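Local coordinates for protein PEPTIDE N-myristoyltransferase (Saccharomyces cerevisiae, PDB 1IIC) that catalyses the transfer of myristate from myristoyl-CoA to the N-terminal glycine of substrate peptides and proteins, at residues A[402-405]-A[409-412]; A[329-334]-A[368-373]. One frame throughout, in Å; residues are numbered along the deposited sequence.

Contact 1. Residues A[402-405]-A[409-412]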
loop_
_atom_site.group_PDB
_atom_site.type_symbol
_atom_site.label_atom_id
_atom_site.label_comp_id
_atom_site.label_asym_id
_atom_site.label_seq_id
_atom_site.Cartn_x
_atom_site.Cartn_y
_atom_site.Cartn_z
ATOM N N GLY A 402 7.493 3.215 -13.412
ATOM C CA GLY A 402 8.191 1.969 -13.685
ATOM C C GLY A 402 7.584 1.152 -14.817
ATOM O O GLY A 402 7.809 -0.056 -14.918
ATOM N N LEU A 403 6.821 1.812 -15.676
ATOM C CA LEU A 403 6.182 1.139 -16.800
ATOM C C LEU A 403 6.561 1.763 -18.132
ATOM O O LEU A 403 6.795 2.972 -18.224
ATOM C CB LEU A 403 4.649 1.204 -16.670
ATOM C CG LEU A 403 3.919 0.542 -15.495
ATOM C CD1 LEU A 403 2.415 0.771 -15.641
ATOM C CD2 LEU A 403 4.212 -0.946 -15.471
ATOM N N ASN A 404 6.621 0.923 -19.157
ATOM C CA ASN A 404 6.894 1.364 -20.510
ATOM C C ASN A 404 5.502 1.657 -21.061
ATOM O O ASN A 404 4.506 1.269 -20.462
ATOM C CB ASN A 404 7.535 0.243 -21.327
ATOM C CG ASN A 404 8.988 0.014 -20.968
ATOM O OD1 ASN A 404 9.446 -1.128 -20.890
ATOM N ND2 ASN A 404 9.729 1.099 -20.765
ATOM N N PRO A 405 5.413 2.345 -22.205
ATOM C CA PRO A 405 4.100 2.647 -22.771
ATOM C C PRO A 405 3.237 1.410 -23.026
ATOM O O PRO A 405 2.005 1.477 -22.967
ATOM C CB PRO A 405 4.450 3.394 -24.057
ATOM C CG PRO A 405 5.710 4.151 -23.660
ATOM C CD PRO A 405 6.481 3.103 -22.887
ATOM N N ASN A 409 7.622 -3.691 -17.797
ATOM C CA ASN A 409 8.452 -3.022 -16.784
ATOM C C ASN A 409 9.578 -2.171 -17.374
ATOM O O ASN A 409 10.353 -2.648 -18.213
ATOM C CB ASN A 409 9.068 -4.046 -15.823
ATOM C CG ASN A 409 8.026 -4.811 -15.011
ATOM O OD1 ASN A 409 6.963 -4.287 -14.680
ATOM N ND2 ASN A 409 8.347 -6.054 -14.664
ATOM N N ASP A 410 9.678 -0.914 -16.948
ATOM C CA ASP A 410 10.756 -0.070 -17.456
ATOM C C ASP A 410 11.956 -0.303 -16.550
ATOM O O ASP A 410 12.101 0.327 -15.500
ATOM C CB ASP A 410 10.376 1.414 -17.438
ATOM C CG ASP A 410 11.458 2.301 -18.060
ATOM O OD1 ASP A 410 12.658 2.016 -17.863
ATOM O OD2 ASP A 410 11.110 3.289 -18.739
ATOM N N ILE A 411 12.822 -1.218 -16.959
ATOM C CA ILE A 411 13.993 -1.538 -16.161
ATOM C C ILE A 411 15.124 -0.510 -16.147
ATOM O O ILE A 411 16.030 -0.603 -15.317
ATOM C CB ILE A 411 14.575 -2.920 -16.563
ATOM C CG1 ILE A 411 14.847 -2.985 -18.066
ATOM C CG2 ILE A 411 13.582 -4.016 -16.210
ATOM C CD1 ILE A 411 15.930 -2.054 -18.563
ATOM N N LYS A 412 15.089 0.479 -17.037
ATOM C CA LYS A 412 16.177 1.447 -17.039
ATOM C C LYS A 412 15.922 2.724 -16.242
ATOM O O LYS A 412 16.861 3.308 -15.710
ATOM C CB LYS A 412 16.595 1.788 -18.472
ATOM C CG LYS A 412 15.704 2.751 -19.213
ATOM C CD LYS A 412 16.115 2.869 -20.676
ATOM C CE LYS A 412 15.855 1.576 -21.437
ATOM N NZ LYS A 412 16.029 1.778 -22.916
#

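Contact 2. Residues A[329-334]-A[368-373]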
loop_
_atom_site.group_PDB
_atom_site.type_symbol
_atom_site.label_atom_id
_atom_site.label_comp_id
_atom_site.label_asym_id
_atom_site.label_seq_id
_atom_site.Cartn_x
_atom_site.Cartn_y
_atom_site.Cartn_z
ATOM N N LYS A 329 27.674 8.305 -7.288
ATOM C CA LYS A 329 26.951 9.552 -7.088
ATOM C C LYS A 329 25.611 9.544 -7.805
ATOM O O LYS A 329 24.590 9.925 -7.228
ATOM C CB LYS A 329 27.788 10.734 -7.582
ATOM N N ASP A 330 25.617 9.090 -9.055
ATOM C CA ASP A 330 24.415 9.059 -9.881
ATOM C C ASP A 330 23.690 7.715 -9.890
ATOM O O ASP A 330 24.208 6.712 -10.382
ATOM C CB ASP A 330 24.774 9.460 -11.317
ATOM N N ARG A 331 22.480 7.717 -9.342
ATOM C CA ARG A 331 21.640 6.528 -9.271
ATOM C C ARG A 331 21.530 5.782 -10.609
ATOM O O ARG A 331 21.506 4.552 -10.642
ATOM C CB ARG A 331 20.238 6.935 -8.805
ATOM C CG ARG A 331 19.173 5.853 -8.939
ATOM C CD ARG A 331 17.791 6.420 -8.647
ATOM N NE ARG A 331 16.731 5.425 -8.794
ATOM C CZ ARG A 331 15.429 5.706 -8.743
ATOM N NH1 ARG A 331 15.024 6.958 -8.554
ATOM N NH2 ARG A 331 14.533 4.734 -8.879
ATOM N N PHE A 332 21.467 6.525 -11.705
ATOM C CA PHE A 332 21.326 5.907 -13.021
ATOM C C PHE A 332 22.621 5.564 -13.738
ATOM O O PHE A 332 22.626 5.148 -14.899
ATOM C CB PHE A 332 20.416 6.769 -13.893
ATOM C CG PHE A 332 19.030 6.881 -13.348
ATOM C CD1 PHE A 332 18.622 8.026 -12.674
ATOM C CD2 PHE A 332 18.148 5.800 -13.437
ATOM C CE1 PHE A 332 17.355 8.097 -12.088
ATOM C CE2 PHE A 332 16.882 5.854 -12.858
ATOM C CZ PHE A 332 16.484 7.009 -12.180
ATOM N N ASP A 333 23.723 5.743 -13.027
ATOM C CA ASP A 333 25.032 5.394 -13.540
ATOM C C ASP A 333 24.888 3.881 -13.759
ATOM O O ASP A 333 24.457 3.159 -12.859
ATOM C CB ASP A 333 26.067 5.694 -12.455
ATOM C CG ASP A 333 27.470 5.300 -12.850
ATOM O OD1 ASP A 333 27.633 4.533 -13.822
ATOM O OD2 ASP A 333 28.410 5.757 -12.168
ATOM N N PRO A 334 25.208 3.385 -14.964
ATOM C CA PRO A 334 25.080 1.946 -15.215
ATOM C C PRO A 334 25.801 1.039 -14.218
ATOM O O PRO A 334 25.435 -0.123 -14.062
ATOM C CB PRO A 334 25.587 1.791 -16.657
ATOM C CG PRO A 334 26.376 3.043 -16.910
ATOM C CD PRO A 334 25.590 4.094 -16.194
ATOM N N SER A 368 6.760 0.050 -8.460
ATOM C CA SER A 368 7.230 1.290 -7.853
ATOM C C SER A 368 8.665 1.108 -7.358
ATOM O O SER A 368 9.250 0.042 -7.546
ATOM C CB SER A 368 6.327 1.658 -6.685
ATOM O OG SER A 368 6.175 0.549 -5.811
ATOM N N GLN A 369 9.224 2.144 -6.733
ATOM C CA GLN A 369 10.581 2.090 -6.189
ATOM C C GLN A 369 11.571 1.577 -7.240
ATOM O O GLN A 369 11.451 1.916 -8.420
ATOM C CB GLN A 369 10.592 1.181 -4.952
ATOM C CG GLN A 369 9.704 1.676 -3.803
ATOM C CD GLN A 369 8.972 0.546 -3.103
ATOM O OE1 GLN A 369 8.137 -0.137 -3.701
ATOM N NE2 GLN A 369 9.286 0.334 -1.834
ATOM N N ASP A 370 12.546 0.769 -6.817
ATOM C CA ASP A 370 13.524 0.205 -7.757
ATOM C C ASP A 370 13.146 -1.233 -8.122
ATOM O O ASP A 370 13.968 -1.998 -8.620
ATOM C CB ASP A 370 14.934 0.234 -7.145
ATOM C CG ASP A 370 15.614 1.587 -7.303
ATOM O OD1 ASP A 370 16.240 2.073 -6.333
ATOM O OD2 ASP A 370 15.526 2.169 -8.408
ATOM N N ASN A 371 11.883 -1.578 -7.894
ATOM C CA ASN A 371 11.377 -2.927 -8.147
ATOM C C ASN A 371 11.626 -3.559 -9.527
ATOM O O ASN A 371 11.879 -4.768 -9.614
ATOM C CB ASN A 371 9.871 -2.980 -7.810
ATOM C CG ASN A 371 9.593 -2.777 -6.323
ATOM O OD1 ASN A 371 8.476 -2.998 -5.851
ATOM N ND2 ASN A 371 10.606 -2.350 -5.584
ATOM N N THR A 372 11.555 -2.775 -10.601
ATOM C CA THR A 372 11.767 -3.338 -11.941
ATOM C C THR A 372 13.154 -3.945 -12.160
ATOM O O THR A 372 13.375 -4.648 -13.153
ATOM C CB THR A 372 11.505 -2.299 -13.063
ATOM O OG1 THR A 372 12.417 -1.199 -12.928
ATOM C CG2 THR A 372 10.058 -1.798 -13.000
ATOM N N LEU A 373 14.093 -3.673 -11.255
ATOM C CA LEU A 373 15.426 -4.251 -11.396
ATOM C C LEU A 373 15.382 -5.739 -11.072
ATOM O O LEU A 373 16.211 -6.504 -11.571
ATOM C CB LEU A 373 16.445 -3.564 -10.469
ATOM C CG LEU A 373 16.787 -2.107 -10.824
ATOM C CD1 LEU A 373 17.733 -1.505 -9.801
ATOM C CD2 LEU A 373 17.387 -2.061 -12.200
#

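Contact 1. Residues A[402-405]-A[409-412]
Leu403 and Asn409 form a single isolated beta bridge, their CA atoms 4.7 Å apart, where the chain turns back on itself in the loop that follows strand 394-395. One nearly straight hydrogen bond secures it: Asp410 N donates to Gly402 O over 2.9 Å, and Asn409 CA sends a longer C-H contact to the same oxygen. Gly402 stands at backbone angles where any side chain would press into the carbonyl oxygen of the residue before, a constraint that glycine alone escapes comfortably.

This backbone bond holds the reversal, while the side chains meet across it by packing and polar proximity alone. The carboxamide of Asn404 lies over the start of the Asp410 side chain, its CG 3.9 Å from Asp410 CA. The two side chains cross at about a right angle, with amide and carboxylate planes 38° apart. Asn404 ND2 comes within 3.3 Å of Asp410 OD2, but the angle is too poor for a hydrogen bond, so this is close polar contact without a directed link. The oxygen end of the amide, Asn404 OD1, instead receives a weak hydrogen bond from Ser408. Asn409 points away from the bridge, and its ND2 bonds weakly to Asp376, tying the reversal to a neighbouring loop. Asp410 in turn organises the exit of the chain as an Asx turn. With CG anti to the backbone N (chi1 -176°), its carboxylate swings toward the residues that follow; OD1 is gripped twice, by Arg413 N and by Lys412 N, the latter 3.0 Å from Asp410 OD1 and almost in line with its C-O bond.

Contact 2. Residues A[329-334]-A[368-373]
The guanidinium of Arg331 meets Asp370 at its edge, and one of its faces is met by Phe332 CZ, 3.6 Å above the plane and displaced toward the rim of the group. Gln369 O lies near the guanidinium plane too, but at 4.2 Å from Arg331 NH2 it makes only a distant neighbour. The Phe332 ring has one face covered by the aliphatic Arg331 CG, above its centre, while the charged end of the arginine is touched only by the CZ corner of the ring.

At the edge, the salt bridge rests on one nitrogen: Arg331 NH2 donates to Asp370 OD2 over 2.8 Å, whereas NE stays 3.5 Å from Asp370 OD2. The carboxylate is turned 77° against the guanidinium and receives the N-H from well above its own plane, which excludes the flat two-pronged pairing. Arg331 can reach this far because CG is anti to the backbone N (chi1 169°) and the chain continues extended to NE, bridging backbones whose nearest CA atoms are 10.4 Å apart. Both ends spring from tight turns: a type I turn from Asp330 to Asp333, just ahead of the helix that Asp333 N-caps, and a type II' turn from Ser368 to Asn371, closed by Asn371 N on Ser368 O.

Cutting the side chain back to an alanine here would probably leave Asp370 OD2 without one of its two arginine mates, Ser415 O without its N-H from NH2, and the Phe332 face uncovered by CG. Since Arg414 also forms a salt bridge to OD2, the buried negative charge is probably balanced by Arg331 and Arg414 together, with Leu340 and Leu344 of helix 334-357 packed against Asp370.

In the fold
The two contacts follow one another along the chain, contact 2 closing before contact 1 opens, with their centres 12 Å apart on the same side of the molecule. Contact 2 brackets helix 334-357 and strand 362-366; that helix links strand 311-322 to its parallel neighbour in the large mixed sheet, a beta-alpha-beta crossover. Contact 1 comes later, beyond strands 381-392 and 394-395, and folds back onto the loop holding segment 368-373. Thr372 is the main meeting point: its OG1 is probably hydrogen-bonded to Asp410 O at 3.0 Å, and its methyl packs on Gly402 O; Lys412 O also touches Phe332. The late C-terminal family region is thereby fastened to the loop after strand 362-366, an inner strand of the sheet.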